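PDB 4Q1K: bacillaene synthase decarboxylase PksI from Bacillus subtilis, which catalyses the decarboxylation of a carrier-tethered 3-methylglutaconyl group to a 3-methylcrotonyl group during biosynthesis of the polyketide antibiotic bacillaene. Local coordinates for residues B[43-48]-B[75-80]; B[132-137]-B[162-167]. The protein carries 1 engineered substitution. All blocks are in the same frame, centred on the assembly; numbering follows the deposited sequence.

Interaction 1: B[43-48]-B[75-80]; sequences THKNAF and TGYDNY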
loop_
_atom_site.group_PDB
_atom_site.type_symbol
_atom_site.label_atom_id
_atom_site.label_comp_id
_atom_site.label_asym_id
_atom_site.label_seq_id
_atom_site.Cartn_x
_atom_site.Cartn_y
_atom_site.Cartn_z
ATOM N N THR B 43 15.061 34.018 -2.436
ATOM C CA THR B 43 15.342 34.557 -1.109
ATOM C C THR B 43 14.987 33.542 -0.040
ATOM O O THR B 43 15.794 33.310 0.860
ATOM C CB THR B 43 14.510 35.794 -0.787
ATOM O OG1 THR B 43 14.821 36.753 -1.756
ATOM C CG2 THR B 43 14.901 36.383 0.592
ATOM N N HIS B 44 13.814 32.909 -0.130
ATOM C CA HIS B 44 13.423 31.956 0.890
ATOM C C HIS B 44 13.590 30.474 0.537
ATOM O O HIS B 44 13.018 29.611 1.208
ATOM C CB HIS B 44 12.007 32.175 1.274
ATOM C CG HIS B 44 11.760 33.539 1.837
ATOM N ND1 HIS B 44 11.655 34.664 1.037
ATOM C CD2 HIS B 44 11.591 33.963 3.122
ATOM C CE1 HIS B 44 11.438 35.726 1.802
ATOM N NE2 HIS B 44 11.397 35.332 3.066
ATOM N N LYS B 45 14.317 30.166 -0.535
ATOM C CA LYS B 45 14.468 28.755 -0.970
ATOM C C LYS B 45 13.108 28.071 -1.091
ATOM O O LYS B 45 12.920 26.895 -0.700
ATOM C CB LYS B 45 15.376 28.018 0.012
ATOM C CG LYS B 45 16.753 28.683 0.075
ATOM C CD LYS B 45 17.248 28.665 1.503
ATOM C CE LYS B 45 18.420 27.721 1.653
ATOM N NZ LYS B 45 19.663 28.440 1.242
ATOM N N ASN B 46 12.118 28.792 -1.643
ATOM C CA ASN B 46 10.764 28.203 -1.777
ATOM C C ASN B 46 10.092 27.809 -0.489
ATOM O O ASN B 46 9.166 26.991 -0.464
ATOM C CB ASN B 46 10.764 27.032 -2.810
ATOM C CG ASN B 46 10.797 27.510 -4.237
ATOM O OD1 ASN B 46 10.895 26.681 -5.182
ATOM N ND2 ASN B 46 10.765 28.827 -4.435
ATOM N N ALA B 47 10.530 28.406 0.649
ATOM C CA ALA B 47 9.726 28.271 1.851
ATOM C C ALA B 47 8.499 29.192 1.636
ATOM O O ALA B 47 8.551 30.076 0.727
ATOM C CB ALA B 47 10.514 28.640 3.103
ATOM N N PHE B 48 7.445 28.928 2.423
ATOM C CA PHE B 48 6.135 29.560 2.292
ATOM C C PHE B 48 6.165 30.962 2.858
ATOM O O PHE B 48 5.491 31.273 3.888
ATOM C CB PHE B 48 5.064 28.692 3.005
ATOM C CG PHE B 48 4.746 27.391 2.294
ATOM C CD1 PHE B 48 4.671 27.311 0.910
ATOM C CD2 PHE B 48 4.452 26.264 3.040
ATOM C CE1 PHE B 48 4.291 26.104 0.306
ATOM C CE2 PHE B 48 4.107 25.020 2.442
ATOM C CZ PHE B 48 4.063 24.937 1.085
ATOM N N THR B 75 6.498 22.900 -9.986
ATOM C CA THR B 75 7.942 22.560 -9.825
ATOM C C THR B 75 8.654 23.700 -9.167
ATOM O O THR B 75 8.050 24.810 -9.022
ATOM C CB THR B 75 8.595 22.260 -11.215
ATOM O OG1 THR B 75 9.873 21.588 -11.032
ATOM C CG2 THR B 75 8.786 23.570 -12.118
ATOM N N GLY B 76 9.933 23.503 -8.829
ATOM C CA GLY B 76 10.714 24.530 -8.097
ATOM C C GLY B 76 11.775 25.155 -8.997
ATOM O O GLY B 76 11.614 25.201 -10.226
ATOM N N TYR B 77 12.876 25.633 -8.405
ATOM C CA TYR B 77 13.984 26.132 -9.167
ATOM C C TYR B 77 15.244 25.460 -8.620
ATOM O O TYR B 77 15.308 25.160 -7.404
ATOM C CB TYR B 77 14.073 27.712 -9.087
ATOM C CG TYR B 77 14.586 28.117 -7.700
ATOM C CD1 TYR B 77 15.964 28.400 -7.494
ATOM C CD2 TYR B 77 13.723 28.148 -6.608
ATOM C CE1 TYR B 77 16.464 28.711 -6.224
ATOM C CE2 TYR B 77 14.220 28.424 -5.323
ATOM C CZ TYR B 77 15.579 28.691 -5.159
ATOM O OH TYR B 77 16.058 28.968 -3.888
ATOM N N ASP B 78 16.223 25.277 -9.519
ATOM C CA ASP B 78 17.566 24.753 -9.131
ATOM C C ASP B 78 17.395 23.548 -8.222
ATOM O O ASP B 78 16.732 22.575 -8.599
ATOM C CB ASP B 78 18.403 25.861 -8.445
ATOM C CG ASP B 78 18.837 26.958 -9.448
ATOM O OD1 ASP B 78 18.652 26.762 -10.684
ATOM O OD2 ASP B 78 19.325 28.003 -8.984
ATOM N N ASN B 79 17.958 23.604 -7.019
ATOM C CA ASN B 79 17.885 22.496 -6.080
ATOM C C ASN B 79 16.722 22.452 -5.052
ATOM O O ASN B 79 16.758 21.664 -4.108
ATOM C CB ASN B 79 19.279 22.340 -5.378
ATOM C CG ASN B 79 19.667 23.590 -4.607
ATOM O OD1 ASN B 79 19.206 24.723 -4.943
ATOM N ND2 ASN B 79 20.476 23.429 -3.552
ATOM N N TYR B 80 15.675 23.285 -5.177
ATOM C CA TYR B 80 14.598 23.362 -4.183
ATOM C C TYR B 80 13.251 23.149 -4.890
ATOM O O TYR B 80 12.911 23.878 -5.824
ATOM C CB TYR B 80 14.562 24.802 -3.575
ATOM C CG TYR B 80 15.633 24.850 -2.446
ATOM C CD1 TYR B 80 15.343 24.282 -1.209
ATOM C CD2 TYR B 80 16.931 25.269 -2.698
ATOM C CE1 TYR B 80 16.300 24.225 -0.194
ATOM C CE2 TYR B 80 17.913 25.241 -1.680
ATOM C CZ TYR B 80 17.572 24.716 -0.445
ATOM O OH TYR B 80 18.462 24.608 0.621
#
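Lys45 lies across the ring of Tyr80 where two loops of the crotonase fold meet, each following a parallel strand of the central sheet, and the pair illustrates how a flexible aliphatic chain can use an aromatic face. A type I' turn from His44 to Ala47 brings Lys45 forward; a type II' turn from Tyr77 to Tyr80 offers the two tyrosines. Lys45 CB sits 3.8 Å from the centroid of the Tyr80 ring and 6° off its normal, a CH-pi contact almost exactly over the centre. With CG beside the backbone N (chi1 -59°), CG lies toward the CE2 side of the ring; the bends at chi2 and chi3 then bring CE to 3.3 Å from Tyr80 OH, while NZ lies farther from that hydroxyl.

Tyr77 works differently. Its CG is wedged between the backbone N and the carbonyl carbon, a setting that carries the ring back from its own turn toward 43-48. The Asn46 amide meets the edge of this ring, the two planes 82° apart, and the side chains run past each other in opposite directions. Polar groups surround the contact: Gln121 binds Gly76 N and Tyr80 O, while Ser83 OG is hydrogen-bonded to Lys45 O. His123 adds an edge-to-face partner for Tyr80. At the far end of the Tyr77 ring, OH stops 3.3 Å from Lys45 CA.

Interaction 2: B[132-137]-B[162-167]; sequences GLFADI and TFIVPK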
loop_
_atom_site.group_PDB
_atom_site.type_symbol
_atom_site.label_atom_id
_atom_site.label_comp_id
_atom_site.label_asym_id
_atom_site.label_seq_id
_atom_site.Cartn_x
_atom_site.Cartn_y
_atom_site.Cartn_z
ATOM N N GLY B 132 3.366 18.855 -2.261
ATOM C CA GLY B 132 3.648 18.105 -3.471
ATOM C C GLY B 132 2.944 16.759 -3.469
ATOM O O GLY B 132 2.476 16.330 -4.496
ATOM N N LEU B 133 2.811 16.146 -2.304
ATOM C CA LEU B 133 2.201 14.792 -2.218
ATOM C C LEU B 133 0.724 14.811 -2.537
ATOM O O LEU B 133 0.120 13.744 -2.842
ATOM C CB LEU B 133 2.387 14.175 -0.801
ATOM C CG LEU B 133 3.835 13.938 -0.443
ATOM C CD1 LEU B 133 3.830 13.415 1.016
ATOM C CD2 LEU B 133 4.443 12.861 -1.378
ATOM N N PHE B 134 0.035 15.978 -2.449
ATOM C CA PHE B 134 -1.348 16.026 -2.865
ATOM C C PHE B 134 -1.560 16.097 -4.347
ATOM O O PHE B 134 -2.692 16.043 -4.820
ATOM C CB PHE B 134 -1.997 17.265 -2.275
ATOM C CG PHE B 134 -2.482 17.058 -0.834
ATOM C CD1 PHE B 134 -3.699 16.391 -0.589
ATOM C CD2 PHE B 134 -1.719 17.510 0.262
ATOM C CE1 PHE B 134 -4.156 16.156 0.722
ATOM C CE2 PHE B 134 -2.193 17.362 1.557
ATOM C CZ PHE B 134 -3.408 16.649 1.788
ATOM N N ALA B 135 -0.483 16.210 -5.116
ATOM C CA ALA B 135 -0.595 16.151 -6.628
ATOM C C ALA B 135 -0.892 14.705 -7.056
ATOM O O ALA B 135 -0.770 13.758 -6.291
ATOM C CB ALA B 135 0.730 16.591 -7.260
ATOM N N ASP B 136 -1.491 14.547 -8.264
ATOM C CA ASP B 136 -2.029 13.246 -8.678
ATOM C C ASP B 136 -0.844 12.380 -9.109
ATOM O O ASP B 136 -0.894 11.176 -9.004
ATOM C CB ASP B 136 -2.875 13.534 -9.938
ATOM C CG ASP B 136 -4.019 14.498 -9.596
ATOM O OD1 ASP B 136 -4.908 14.075 -8.775
ATOM O OD2 ASP B 136 -3.903 15.706 -9.887
ATOM N N ILE B 137 0.221 13.035 -9.580
ATOM C CA ILE B 137 1.456 12.306 -9.998
ATOM C C ILE B 137 2.639 12.940 -9.331
ATOM O O ILE B 137 2.765 14.207 -9.405
ATOM C CB ILE B 137 1.649 12.334 -11.510
ATOM C CG1 ILE B 137 0.551 11.439 -12.105
ATOM C CG2 ILE B 137 2.988 11.612 -11.854
ATOM C CD1 ILE B 137 0.315 11.669 -13.592
ATOM N N THR B 162 -0.770 13.911 7.980
ATOM C CA THR B 162 -1.062 12.534 8.536
ATOM C C THR B 162 -2.097 11.793 7.715
ATOM O O THR B 162 -2.300 10.578 7.891
ATOM C CB THR B 162 -1.603 12.636 10.013
ATOM O OG1 THR B 162 -2.899 13.319 9.993
ATOM C CG2 THR B 162 -0.617 13.477 10.867
ATOM N N PHE B 163 -2.714 12.468 6.751
ATOM C CA PHE B 163 -3.651 11.758 5.853
ATOM C C PHE B 163 -2.893 11.434 4.539
ATOM O O PHE B 163 -2.914 10.288 4.061
ATOM C CB PHE B 163 -4.805 12.721 5.573
ATOM C CG PHE B 163 -5.726 12.209 4.499
ATOM C CD1 PHE B 163 -6.554 11.137 4.785
ATOM C CD2 PHE B 163 -5.674 12.723 3.200
ATOM C CE1 PHE B 163 -7.434 10.636 3.817
ATOM C CE2 PHE B 163 -6.503 12.165 2.207
ATOM C CZ PHE B 163 -7.380 11.104 2.529
ATOM N N ILE B 164 -2.180 12.434 3.951
ATOM C CA ILE B 164 -1.652 12.244 2.566
ATOM C C ILE B 164 -0.392 11.391 2.536
ATOM O O ILE B 164 -0.118 10.690 1.544
ATOM C CB ILE B 164 -1.490 13.601 1.846
ATOM C CG1 ILE B 164 -1.462 13.425 0.279
ATOM C CG2 ILE B 164 -0.224 14.263 2.342
ATOM C CD1 ILE B 164 -2.719 12.802 -0.348
ATOM N N VAL B 165 0.380 11.419 3.619
ATOM C CA VAL B 165 1.578 10.560 3.632
ATOM C C VAL B 165 1.234 9.020 3.613
ATOM O O VAL B 165 1.752 8.341 2.773
ATOM C CB VAL B 165 2.611 11.026 4.732
ATOM C CG1 VAL B 165 3.842 10.048 4.721
ATOM C CG2 VAL B 165 3.064 12.521 4.500
ATOM N N PRO B 166 0.373 8.522 4.517
ATOM C CA PRO B 166 -0.060 7.138 4.427
ATOM C C PRO B 166 -0.776 6.910 3.077
ATOM O O PRO B 166 -0.660 5.848 2.494
ATOM C CB PRO B 166 -1.044 6.970 5.591
ATOM C CG PRO B 166 -0.850 8.169 6.518
ATOM C CD PRO B 166 -0.178 9.255 5.691
ATOM N N LYS B 167 -1.636 7.868 2.664
ATOM C CA LYS B 167 -2.382 7.602 1.390
ATOM C C LYS B 167 -1.384 7.339 0.186
ATOM O O LYS B 167 -1.661 6.519 -0.686
ATOM C CB LYS B 167 -3.206 8.894 1.143
ATOM C CG LYS B 167 -4.062 8.828 -0.126
ATOM C CD LYS B 167 -4.895 7.583 -0.175
ATOM C CE LYS B 167 -5.964 7.539 0.890
ATOM N NZ LYS B 167 -7.047 6.554 0.524
#
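Ile164 packs its whole side chain on Phe134, a compact example of how a branched residue on helix 161-169 fits an aromatic ring of segment 132-137. Its CB approaches Phe134 CZ at 3.6 Å, over the ring face. From CB the chain divides. CG2 turns to the CE2 side, 3.8 Å from Phe134 CE2, and CG1, anti to the backbone N (chi1 -159°), reaches over the middle of the ring. CG1 stands 3.7 Å from the Phe134 ring centroid and 8° off the normal, a CH-pi contact, and also lies 3.5 Å from Leu133 O. The terminal CD1 continues at about the same height to the other flank, 3.7 Å from Phe134 CD1.

Beside this pair, Leu133 CD1 meets Val165 CG2 at 3.7 Å, so neighbouring residues on each segment extend the apolar patch. Leu238 of helix 220-252 also packs on Phe134, and Ile177 of helix 171-180 on Val165, placing the contact within the helical layers of the crotonase fold. Leu133 O, close to so much hydrocarbon, accepts a hydrogen bond from Lys168 NZ. With hydrocarbon and ring atoms carrying the side-chain contacts, cohesion between the segments is probably mainly dispersive and dependent on shape, while this carbonyl has its polar demand met by a lysine of helix 161-169.

In the fold
Reading from the N terminus, the chain leaves strand 34-39, enters loop 43-48, runs through helix 50-65 and strand 71-75, and then returns to close interaction 1 at 75-80. The contact closes a loop holding that helix and strand, and joins the loops that follow two neighbouring parallel strands. Interaction 2 opens later, at 132-137, which includes the last part of helix 127-133; the chain passes through strands 137-141 and 145-147 before helix 161-169 closes it. The two loops are in series, neither nested nor crossed. The centres of interactions 1 and 2 lie about 20 Å apart. One ties loops beside the central sheet, the other ties segment 132-137 to helix 161-169, near subunit interfaces of the homotrimer.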